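PDB 3GDC: multicopper oxidase from Arthrobacter sp. FB24, which probably couples the one-electron oxidation of phenolic or similar substrates to the reduction of dioxygen to water, as laccase-type multicopper oxidases do with their bound copper ions. Local coordinates for residues T14-R22 and A161-M169; F190-Q201 and E277-A288. All blocks are in the same frame, centred on the assembly; numbering follows the deposited sequence.

Interaction 1. Residues T14-R22 and A161-M169; sequences TAILRDFDR and ADDEMVMVM
Arg18 and Asp163 meet in a two-pronged salt bridge where helix residues 14-18 cross strand 163-169, a strand of the second cupredoxin-like domain, with an angle of 117° between their directions. The arginine grips side-on: Arg18 NE reaches Asp163 OD1 at 3.0 Å and Arg18 NH2 reaches Asp163 OD2 at 3.0 Å, each on the syn lone pair, with guanidinium and carboxylate only 19° from coplanar. An extended chain from CG to NE gives Arg18 its reach, so that both nitrogens arrive level with the two carboxylate oxygens. Met165 lies alongside the arginine, with Met165 CE 3.5 Å from Arg18 NH2. With an alanine here instead of Arg18, the Asp163 carboxylate would probably lose this cationic mate and the Met165 methyl the guanidinium it rests beside.

Deeper in, Leu17 swings CG away from its own N (chi1 -173°) and lays CD1 against Met167, 3.8 Å from CE, while its CG touches Met165 CB; branched leucine and flexible methionine suit this buried, apolar seam. Leu17 O accepts the N-H of Val166 N at 2.8 Å, in the carbonyl plane. Phe20 approaches by its ring edge: CE2 lies 3.5 Å from Glu164 O, and CZ comes close to Met165 C and Val166 CB. Phe20 and Val166 also touch Thr67, so strand 67-71 of the first domain meets the same place. The Glu164 carboxylate turns to His208 instead.

The contact thus joins an oily centre to a charged margin: the paired hydrogen bonds fix the rotation of both charged groups, and the backbone bond from Val166 N to Leu17 O ties the two segments together.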
loop_
_atom_site.group_PDB
_atom_site.type_symbol
_atom_site.label_atom_id
_atom_site.label_comp_id
_atom_site.label_asym_id
_atom_site.label_seq_id
_atom_site.Cartn_x
_atom_site.Cartn_y
_atom_site.Cartn_z
ATOM N N THR A 14 -8.691 -24.023 11.278
ATOM C CA THR A 14 -10.111 -23.803 11.578
ATOM C C THR A 14 -10.315 -23.469 13.051
ATOM O O THR A 14 -11.064 -22.550 13.383
ATOM C CB THR A 14 -10.988 -25.015 11.161
ATOM O OG1 THR A 14 -10.958 -25.131 9.736
ATOM C CG2 THR A 14 -12.442 -24.826 11.581
ATOM N N ALA A 15 -9.644 -24.218 13.923
ATOM C CA ALA A 15 -9.699 -23.958 15.358
ATOM C C ALA A 15 -9.114 -22.574 15.670
ATOM O O ALA A 15 -9.712 -21.782 16.418
ATOM C CB ALA A 15 -8.952 -25.039 16.110
ATOM N N ILE A 16 -7.966 -22.283 15.065
ATOM C CA ILE A 16 -7.279 -20.992 15.241
ATOM C C ILE A 16 -8.185 -19.820 14.860
ATOM O O ILE A 16 -8.199 -18.777 15.527
ATOM C CB ILE A 16 -5.955 -20.968 14.434
ATOM C CG1 ILE A 16 -4.958 -21.938 15.083
ATOM C CG2 ILE A 16 -5.377 -19.535 14.342
ATOM C CD1 ILE A 16 -3.602 -22.017 14.401
ATOM N N LEU A 17 -8.958 -20.014 13.792
ATOM C CA LEU A 17 -9.848 -19.001 13.261
ATOM C C LEU A 17 -10.754 -18.375 14.331
ATOM O O LEU A 17 -11.024 -17.171 14.294
ATOM C CB LEU A 17 -10.691 -19.614 12.140
ATOM C CG LEU A 17 -11.608 -18.769 11.278
ATOM C CD1 LEU A 17 -10.780 -17.837 10.384
ATOM C CD2 LEU A 17 -12.440 -19.733 10.444
ATOM N N ARG A 18 -11.192 -19.175 15.298
ATOM C CA ARG A 18 -12.141 -18.693 16.297
ATOM C C ARG A 18 -11.677 -18.836 17.752
ATOM O O ARG A 18 -12.454 -18.608 18.680
ATOM C CB ARG A 18 -13.498 -19.362 16.090
ATOM C CG ARG A 18 -14.181 -18.966 14.788
ATOM C CD ARG A 18 -15.547 -19.622 14.691
ATOM N NE ARG A 18 -16.264 -19.241 13.473
ATOM C CZ ARG A 18 -16.251 -19.930 12.337
ATOM N NH1 ARG A 18 -15.554 -21.053 12.237
ATOM N NH2 ARG A 18 -16.949 -19.488 11.296
ATOM N N ASP A 19 -10.402 -19.164 17.941
ATOM C CA ASP A 19 -9.837 -19.362 19.282
ATOM C C ASP A 19 -9.252 -18.050 19.842
ATOM O O ASP A 19 -8.079 -17.750 19.643
ATOM C CB ASP A 19 -8.773 -20.473 19.233
ATOM C CG ASP A 19 -8.210 -20.833 20.609
ATOM O OD1 ASP A 19 -8.620 -20.229 21.623
ATOM O OD2 ASP A 19 -7.353 -21.742 20.665
ATOM N N PHE A 20 -10.076 -17.290 20.556
ATOM C CA PHE A 20 -9.625 -16.089 21.252
ATOM C C PHE A 20 -9.278 -16.465 22.692
ATOM O O PHE A 20 -10.149 -16.864 23.480
ATOM C CB PHE A 20 -10.687 -14.990 21.185
ATOM C CG PHE A 20 -10.936 -14.494 19.784
ATOM C CD1 PHE A 20 -10.178 -13.455 19.262
ATOM C CD2 PHE A 20 -11.895 -15.104 18.979
ATOM C CE1 PHE A 20 -10.389 -13.004 17.958
ATOM C CE2 PHE A 20 -12.110 -14.672 17.671
ATOM C CZ PHE A 20 -11.358 -13.619 17.162
ATOM N N ASP A 21 -7.991 -16.389 22.998
ATOM C CA ASP A 21 -7.488 -16.802 24.292
ATOM C C ASP A 21 -7.631 -15.655 25.300
ATOM O O ASP A 21 -6.873 -14.679 25.292
ATOM C CB ASP A 21 -6.038 -17.295 24.177
ATOM C CG ASP A 21 -5.572 -18.051 25.423
ATOM O OD1 ASP A 21 -6.063 -17.757 26.534
ATOM O OD2 ASP A 21 -4.708 -18.946 25.286
ATOM N N ARG A 22 -8.636 -15.784 26.160
ATOM C CA ARG A 22 -8.949 -14.749 27.147
ATOM C C ARG A 22 -8.102 -14.848 28.421
ATOM O O ARG A 22 -8.216 -14.008 29.314
ATOM C CB ARG A 22 -10.445 -14.752 27.451
ATOM C CG ARG A 22 -11.279 -14.322 26.238
ATOM C CD ARG A 22 -12.769 -14.498 26.446
ATOM N NE ARG A 22 -13.512 -14.053 25.263
ATOM C CZ ARG A 22 -13.585 -14.715 24.106
ATOM N NH1 ARG A 22 -12.966 -15.888 23.935
ATOM N NH2 ARG A 22 -14.290 -14.196 23.105
ATOM N N ALA A 161 -20.763 -8.664 17.122
ATOM C CA ALA A 161 -20.722 -9.440 15.884
ATOM C C ALA A 161 -21.386 -10.785 16.115
ATOM O O ALA A 161 -21.333 -11.330 17.220
ATOM C CB ALA A 161 -19.289 -9.640 15.420
ATOM N N ASP A 162 -21.999 -11.325 15.069
ATOM C CA ASP A 162 -22.602 -12.644 15.147
ATOM C C ASP A 162 -21.547 -13.739 15.035
ATOM O O ASP A 162 -21.726 -14.831 15.566
ATOM C CB ASP A 162 -23.672 -12.809 14.072
ATOM C CG ASP A 162 -24.835 -11.863 14.268
ATOM O OD1 ASP A 162 -25.368 -11.826 15.405
ATOM O OD2 ASP A 162 -25.205 -11.146 13.301
ATOM N N ASP A 163 -20.442 -13.443 14.352
ATOM C CA ASP A 163 -19.364 -14.418 14.153
ATOM C C ASP A 163 -18.037 -13.668 14.062
ATOM O O ASP A 163 -17.777 -12.989 13.075
ATOM C CB ASP A 163 -19.613 -15.238 12.872
ATOM C CG ASP A 163 -18.696 -16.465 12.743
ATOM O OD1 ASP A 163 -17.763 -16.654 13.558
ATOM O OD2 ASP A 163 -18.918 -17.262 11.799
ATOM N N GLU A 164 -17.210 -13.778 15.093
ATOM C CA GLU A 164 -15.929 -13.076 15.120
ATOM C C GLU A 164 -14.798 -14.062 14.902
ATOM O O GLU A 164 -14.805 -15.182 15.441
ATOM C CB GLU A 164 -15.745 -12.340 16.447
ATOM C CG GLU A 164 -14.654 -11.258 16.445
ATOM C CD GLU A 164 -14.856 -10.260 17.571
ATOM O OE1 GLU A 164 -15.858 -10.419 18.307
ATOM O OE2 GLU A 164 -14.042 -9.322 17.725
ATOM N N MET A 165 -13.830 -13.657 14.096
ATOM C CA MET A 165 -12.733 -14.548 13.739
ATOM C C MET A 165 -11.419 -13.796 13.540
ATOM O O MET A 165 -11.401 -12.559 13.443
ATOM C CB MET A 165 -13.084 -15.376 12.496
ATOM C CG MET A 165 -13.649 -14.584 11.360
ATOM S SD MET A 165 -14.203 -15.639 9.993
ATOM C CE MET A 165 -15.733 -16.267 10.630
ATOM N N VAL A 166 -10.332 -14.562 13.515
ATOM C CA VAL A 166 -8.988 -14.037 13.299
ATOM C C VAL A 166 -8.321 -14.760 12.129
ATOM O O VAL A 166 -8.394 -15.985 12.002
ATOM C CB VAL A 166 -8.093 -14.071 14.598
ATOM C CG1 VAL A 166 -7.961 -15.477 15.180
ATOM C CG2 VAL A 166 -6.720 -13.446 14.348
ATOM N N MET A 167 -7.679 -13.971 11.275
ATOM C CA MET A 167 -6.962 -14.489 10.115
ATOM C C MET A 167 -5.561 -13.897 10.052
ATOM O O MET A 167 -5.392 -12.685 9.825
ATOM C CB MET A 167 -7.728 -14.154 8.829
ATOM C CG MET A 167 -9.035 -14.914 8.712
ATOM S SD MET A 167 -9.763 -14.694 7.083
ATOM C CE MET A 167 -11.112 -15.892 7.192
ATOM N N VAL A 168 -4.562 -14.752 10.246
ATOM C CA VAL A 168 -3.169 -14.330 10.169
ATOM C C VAL A 168 -2.574 -14.843 8.849
ATOM O O VAL A 168 -2.547 -16.056 8.586
ATOM C CB VAL A 168 -2.331 -14.826 11.369
ATOM C CG1 VAL A 168 -0.893 -14.330 11.251
ATOM C CG2 VAL A 168 -2.964 -14.384 12.714
ATOM N N MET A 169 -2.135 -13.903 8.018
ATOM C CA MET A 169 -1.574 -14.217 6.705
ATOM C C MET A 169 -0.067 -14.329 6.835
ATOM O O MET A 169 0.593 -13.385 7.293
ATOM C CB MET A 169 -1.919 -13.116 5.686
ATOM C CG MET A 169 -3.394 -12.840 5.507
ATOM S SD MET A 169 -3.701 -11.536 4.289
ATOM C CE MET A 169 -3.034 -10.094 5.149
#

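Interaction 2. Residues F190-Q201 and E277-A288; sequences FHFMDFPVKVKQ and ELGWMGFFEVSA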
loop_
_atom_site.group_PDB
_atom_site.type_symbol
_atom_site.label_atom_id
_atom_site.label_comp_id
_atom_site.label_asym_id
_atom_site.label_seq_id
_atom_site.Cartn_x
_atom_site.Cartn_y
_atom_site.Cartn_z
ATOM N N PHE A 190 -3.854 -23.729 1.620
ATOM C CA PHE A 190 -5.097 -24.292 1.048
ATOM C C PHE A 190 -6.075 -24.973 2.020
ATOM O O PHE A 190 -7.051 -25.598 1.577
ATOM C CB PHE A 190 -4.795 -25.281 -0.090
ATOM C CG PHE A 190 -3.945 -24.722 -1.197
ATOM C CD1 PHE A 190 -4.438 -23.736 -2.049
ATOM C CD2 PHE A 190 -2.674 -25.231 -1.429
ATOM C CE1 PHE A 190 -3.653 -23.236 -3.093
ATOM C CE2 PHE A 190 -1.882 -24.741 -2.477
ATOM C CZ PHE A 190 -2.371 -23.747 -3.308
ATOM N N HIS A 191 -5.855 -24.842 3.328
ATOM C CA HIS A 191 -6.757 -25.476 4.300
ATOM C C HIS A 191 -8.227 -25.105 4.086
ATOM O O HIS A 191 -9.113 -25.983 4.152
ATOM C CB HIS A 191 -6.319 -25.172 5.742
ATOM C CG HIS A 191 -7.304 -25.614 6.782
ATOM N ND1 HIS A 191 -7.332 -26.898 7.283
ATOM C CD2 HIS A 191 -8.293 -24.940 7.418
ATOM C CE1 HIS A 191 -8.297 -26.995 8.182
ATOM N NE2 HIS A 191 -8.890 -25.819 8.286
ATOM N N PHE A 192 -8.496 -23.822 3.836
ATOM C CA PHE A 192 -9.881 -23.350 3.719
ATOM C C PHE A 192 -10.498 -23.616 2.333
ATOM O O PHE A 192 -11.660 -23.290 2.085
ATOM C CB PHE A 192 -10.008 -21.880 4.152
ATOM C CG PHE A 192 -9.648 -21.654 5.599
ATOM C CD1 PHE A 192 -10.513 -22.077 6.618
ATOM C CD2 PHE A 192 -8.437 -21.061 5.947
ATOM C CE1 PHE A 192 -10.191 -21.888 7.971
ATOM C CE2 PHE A 192 -8.098 -20.857 7.310
ATOM C CZ PHE A 192 -8.981 -21.276 8.319
ATOM N N MET A 193 -9.717 -24.231 1.453
ATOM C CA MET A 193 -10.270 -24.810 0.217
ATOM C C MET A 193 -11.000 -26.096 0.577
ATOM O O MET A 193 -12.106 -26.356 0.084
ATOM C CB MET A 193 -9.179 -25.114 -0.808
ATOM C CG MET A 193 -8.425 -23.903 -1.354
ATOM S SD MET A 193 -9.456 -22.833 -2.373
ATOM C CE MET A 193 -9.630 -23.845 -3.861
ATOM N N ASP A 194 -10.376 -26.888 1.443
ATOM C CA ASP A 194 -10.918 -28.194 1.847
ATOM C C ASP A 194 -11.916 -28.091 2.976
ATOM O O ASP A 194 -12.828 -28.928 3.088
ATOM C CB ASP A 194 -9.784 -29.136 2.247
ATOM C CG ASP A 194 -8.915 -29.512 1.077
ATOM O OD1 ASP A 194 -9.440 -29.543 -0.060
ATOM O OD2 ASP A 194 -7.712 -29.782 1.286
ATOM N N PHE A 195 -11.726 -27.079 3.824
ATOM C CA PHE A 195 -12.557 -26.851 4.992
ATOM C C PHE A 195 -13.018 -25.405 4.986
ATOM O O PHE A 195 -12.470 -24.573 5.703
ATOM C CB PHE A 195 -11.781 -27.205 6.270
ATOM C CG PHE A 195 -11.377 -28.646 6.318
ATOM C CD1 PHE A 195 -12.294 -29.614 6.724
ATOM C CD2 PHE A 195 -10.113 -29.047 5.893
ATOM C CE1 PHE A 195 -11.946 -30.957 6.733
ATOM C CE2 PHE A 195 -9.756 -30.386 5.900
ATOM C CZ PHE A 195 -10.674 -31.343 6.324
ATOM N N PRO A 196 -14.005 -25.091 4.126
ATOM C CA PRO A 196 -14.428 -23.696 4.001
ATOM C C PRO A 196 -14.874 -23.078 5.327
ATOM O O PRO A 196 -15.355 -23.785 6.227
ATOM C CB PRO A 196 -15.613 -23.775 3.028
ATOM C CG PRO A 196 -15.355 -24.989 2.221
ATOM C CD PRO A 196 -14.767 -25.971 3.219
ATOM N N VAL A 197 -14.711 -21.763 5.437
ATOM C CA VAL A 197 -15.163 -21.023 6.618
ATOM C C VAL A 197 -16.691 -20.955 6.637
ATOM O O VAL A 197 -17.296 -20.324 5.773
ATOM C CB VAL A 197 -14.591 -19.592 6.625
ATOM C CG1 VAL A 197 -14.998 -18.858 7.902
ATOM C CG2 VAL A 197 -13.076 -19.622 6.492
ATOM N N LYS A 198 -17.315 -21.596 7.627
ATOM C CA LYS A 198 -18.782 -21.631 7.697
ATOM C C LYS A 198 -19.364 -20.389 8.368
ATOM O O LYS A 198 -19.059 -20.096 9.534
ATOM C CB LYS A 198 -19.265 -22.913 8.390
ATOM C CG LYS A 198 -18.885 -24.189 7.654
ATOM C CD LYS A 198 -19.475 -25.439 8.345
ATOM C CE LYS A 198 -19.203 -26.689 7.518
ATOM N NZ LYS A 198 -19.875 -27.916 8.078
ATOM N N VAL A 199 -20.197 -19.659 7.626
ATOM C CA VAL A 199 -20.883 -18.461 8.136
ATOM C C VAL A 199 -22.375 -18.510 7.766
ATOM O O VAL A 199 -22.778 -19.299 6.915
ATOM C CB VAL A 199 -20.256 -17.145 7.593
ATOM C CG1 VAL A 199 -18.784 -16.981 8.047
ATOM C CG2 VAL A 199 -20.390 -17.067 6.063
ATOM N N LYS A 200 -23.183 -17.667 8.399
ATOM C CA LYS A 200 -24.623 -17.650 8.142
ATOM C C LYS A 200 -25.036 -16.436 7.315
ATOM O O LYS A 200 -24.583 -15.327 7.570
ATOM C CB LYS A 200 -25.395 -17.672 9.466
ATOM C CG LYS A 200 -25.262 -18.973 10.234
ATOM C CD LYS A 200 -25.764 -18.831 11.661
ATOM C CE LYS A 200 -25.120 -19.882 12.557
ATOM N NZ LYS A 200 -25.569 -19.766 13.966
ATOM N N GLN A 201 -25.910 -16.653 6.329
ATOM C CA GLN A 201 -26.457 -15.566 5.514
ATOM C C GLN A 201 -26.989 -14.434 6.395
ATOM O O GLN A 201 -27.689 -14.684 7.390
ATOM C CB GLN A 201 -27.576 -16.113 4.612
ATOM C CG GLN A 201 -28.060 -15.178 3.523
ATOM C CD GLN A 201 -29.227 -15.765 2.732
ATOM O OE1 GLN A 201 -29.750 -16.838 3.067
ATOM N NE2 GLN A 201 -29.649 -15.059 1.691
ATOM N N GLU A 277 -1.929 -18.978 -5.515
ATOM C CA GLU A 277 -1.649 -20.262 -6.145
ATOM C C GLU A 277 -0.659 -21.105 -5.344
ATOM O O GLU A 277 -0.475 -22.298 -5.616
ATOM C CB GLU A 277 -1.204 -20.058 -7.604
ATOM C CG GLU A 277 -2.333 -19.483 -8.469
ATOM C CD GLU A 277 -2.207 -19.826 -9.948
ATOM O OE1 GLU A 277 -3.256 -20.119 -10.573
ATOM O OE2 GLU A 277 -1.070 -19.795 -10.477
ATOM N N LEU A 278 -0.057 -20.488 -4.323
ATOM C CA LEU A 278 0.866 -21.179 -3.435
ATOM C C LEU A 278 0.336 -21.306 -1.989
ATOM O O LEU A 278 1.096 -21.561 -1.065
ATOM C CB LEU A 278 2.253 -20.541 -3.487
ATOM C CG LEU A 278 3.006 -20.697 -4.820
ATOM C CD1 LEU A 278 4.288 -19.875 -4.828
ATOM C CD2 LEU A 278 3.277 -22.164 -5.097
ATOM N N GLY A 279 -0.977 -21.143 -1.822
ATOM C CA GLY A 279 -1.652 -21.568 -0.605
ATOM C C GLY A 279 -2.582 -20.579 0.059
ATOM O O GLY A 279 -3.402 -20.968 0.890
ATOM N N TRP A 280 -2.466 -19.303 -0.294
ATOM C CA TRP A 280 -3.306 -18.267 0.309
ATOM C C TRP A 280 -4.611 -18.130 -0.504
ATOM O O TRP A 280 -4.856 -17.147 -1.200
ATOM C CB TRP A 280 -2.480 -16.976 0.514
ATOM C CG TRP A 280 -3.158 -15.714 1.059
ATOM C CD1 TRP A 280 -2.565 -14.479 1.158
ATOM C CD2 TRP A 280 -4.509 -15.542 1.528
ATOM N NE1 TRP A 280 -3.451 -13.561 1.649
ATOM C CE2 TRP A 280 -4.652 -14.178 1.886
ATOM C CE3 TRP A 280 -5.613 -16.399 1.682
ATOM C CZ2 TRP A 280 -5.845 -13.652 2.384
ATOM C CZ3 TRP A 280 -6.802 -15.875 2.178
ATOM C CH2 TRP A 280 -6.910 -14.510 2.519
ATOM N N MET A 281 -5.434 -19.177 -0.414
ATOM C CA MET A 281 -6.780 -19.177 -0.974
ATOM C C MET A 281 -7.688 -20.130 -0.198
ATOM O O MET A 281 -7.238 -21.146 0.324
ATOM C CB MET A 281 -6.770 -19.515 -2.478
ATOM C CG MET A 281 -6.297 -20.896 -2.840
ATOM S SD MET A 281 -6.423 -21.279 -4.625
ATOM C CE MET A 281 -8.012 -20.629 -5.029
ATOM N N GLY A 282 -8.962 -19.771 -0.116
ATOM C CA GLY A 282 -9.970 -20.609 0.524
ATOM C C GLY A 282 -11.368 -20.210 0.085
ATOM O O GLY A 282 -11.532 -19.414 -0.846
ATOM N N PHE A 283 -12.368 -20.780 0.754
ATOM C CA PHE A 283 -13.765 -20.431 0.531
ATOM C C PHE A 283 -14.455 -20.086 1.836
ATOM O O PHE A 283 -14.141 -20.672 2.882
ATOM C CB PHE A 283 -14.539 -21.621 -0.037
ATOM C CG PHE A 283 -14.127 -22.020 -1.414
ATOM C CD1 PHE A 283 -14.528 -21.270 -2.519
ATOM C CD2 PHE A 283 -13.366 -23.167 -1.612
ATOM C CE1 PHE A 283 -14.155 -21.652 -3.813
ATOM C CE2 PHE A 283 -12.993 -23.558 -2.897
ATOM C CZ PHE A 283 -13.384 -22.797 -3.994
ATOM N N PHE A 284 -15.411 -19.164 1.749
ATOM C CA PHE A 284 -16.502 -19.086 2.726
ATOM C C PHE A 284 -17.641 -19.957 2.217
ATOM O O PHE A 284 -17.933 -19.972 1.016
ATOM C CB PHE A 284 -17.022 -17.663 2.880
ATOM C CG PHE A 284 -16.130 -16.778 3.689
ATOM C CD1 PHE A 284 -16.322 -16.639 5.060
ATOM C CD2 PHE A 284 -15.092 -16.077 3.074
ATOM C CE1 PHE A 284 -15.477 -15.811 5.804
ATOM C CE2 PHE A 284 -14.250 -15.244 3.817
ATOM C CZ PHE A 284 -14.453 -15.113 5.181
ATOM N N GLU A 285 -18.258 -20.696 3.129
ATOM C CA GLU A 285 -19.479 -21.444 2.831
ATOM C C GLU A 285 -20.625 -20.795 3.605
ATOM O O GLU A 285 -20.678 -20.868 4.837
ATOM C CB GLU A 285 -19.310 -22.914 3.213
ATOM C CG GLU A 285 -20.544 -23.779 2.915
ATOM C CD GLU A 285 -20.740 -24.024 1.436
ATOM O OE1 GLU A 285 -19.930 -24.776 0.846
ATOM O OE2 GLU A 285 -21.709 -23.472 0.859
ATOM N N VAL A 286 -21.521 -20.133 2.880
ATOM C CA VAL A 286 -22.591 -19.349 3.484
ATOM C C VAL A 286 -23.861 -20.192 3.492
ATOM O O VAL A 286 -24.342 -20.602 2.435
ATOM C CB VAL A 286 -22.851 -18.028 2.718
ATOM C CG1 VAL A 286 -23.879 -17.158 3.455
ATOM C CG2 VAL A 286 -21.556 -17.250 2.502
ATOM N N SER A 287 -24.379 -20.461 4.683
ATOM C CA SER A 287 -25.600 -21.247 4.831
ATOM C C SER A 287 -26.808 -20.323 4.829
ATOM O O SER A 287 -26.739 -19.206 5.338
ATOM C CB SER A 287 -25.550 -22.075 6.116
ATOM O OG SER A 287 -25.463 -21.234 7.253
ATOM N N ALA A 288 -27.919 -20.800 4.260
ATOM C CA ALA A 288 -29.141 -20.002 4.091
ATOM C C ALA A 288 -29.683 -19.349 5.371
ATOM O O ALA A 288 -29.788 -19.990 6.422
ATOM C CB ALA A 288 -30.229 -20.844 3.425
HETATM O O HOH W 1 -6.676 -21.722 3.055
HETATM O O HOH W 2 -23.361 -21.821 8.775
#
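Strands 197-200 and 281-287 run parallel, 31° apart in direction, as an edge pair of the second cupredoxin-like domain's beta sandwich, with backbone bonds alternating across them from Val197 N to Phe283 O (2.8 Å) as far as Gln201 N to Ser287 O. The buried side of the pair is apolar. Val197 sets CG1 anti to its backbone N (chi1 -176°), which brings this methyl 3.7 Å from Phe284 CE1, while Val199 CG1 meets the edge of the same ring and its CG2 touches Val286 CG2. Beta-branched valines suit such a strand, and Phe284 goes on to meet the rings of Phe260 and Phe268. The other side bears Lys198, Lys200, Glu285 and Ser287, polar residues fit for a largely solvent-facing surface.

Ahead of the strand, the short helix 191-194 leans on strand 281-287. Gly282 packs directly under Phe192 CB, where any side chain would clash. Met193, bent at chi2 and chi3, brings SD obliquely to the Phe283 ring, 4.3 Å from its centroid, and CE to Phe283 CE2; Met281 CG adds to this sulfur-rich patch and also touches the edge of Phe190. Met281 itself packs on His269, a copper ligand, so the patch backs onto a metal site. One water takes the N-H of Phe192 and donates to Met281 O, bridging the two segments. Gly279, whose backbone angles themselves call for glycine, sits over the face of the Phe190 ring in a CH-pi contact, its CA 3.5 Å from the centroid and 9° off the normal.

Near the N terminus, helix 13-18 and the start of strand 20-27 open interaction 1, which closes a long loop of 138 residues, including most of the first domain's strands, when the chain returns as strand 163-172. Only afterwards does interaction 2 open, at residues 190-201, to close on the C-terminal strand 281-287 after 75 residues; the two loops follow in series and neither nest nor cross. In space they adjoin: Thr14 OG1 lies 2.6 Å from His191 NE2, probably hydrogen-bonded, and Leu17 and Met165 pack on Val197. Helix 13-18 thereby lies against strands 163-172 and 197-200, which belong to the two sheets of the second domain.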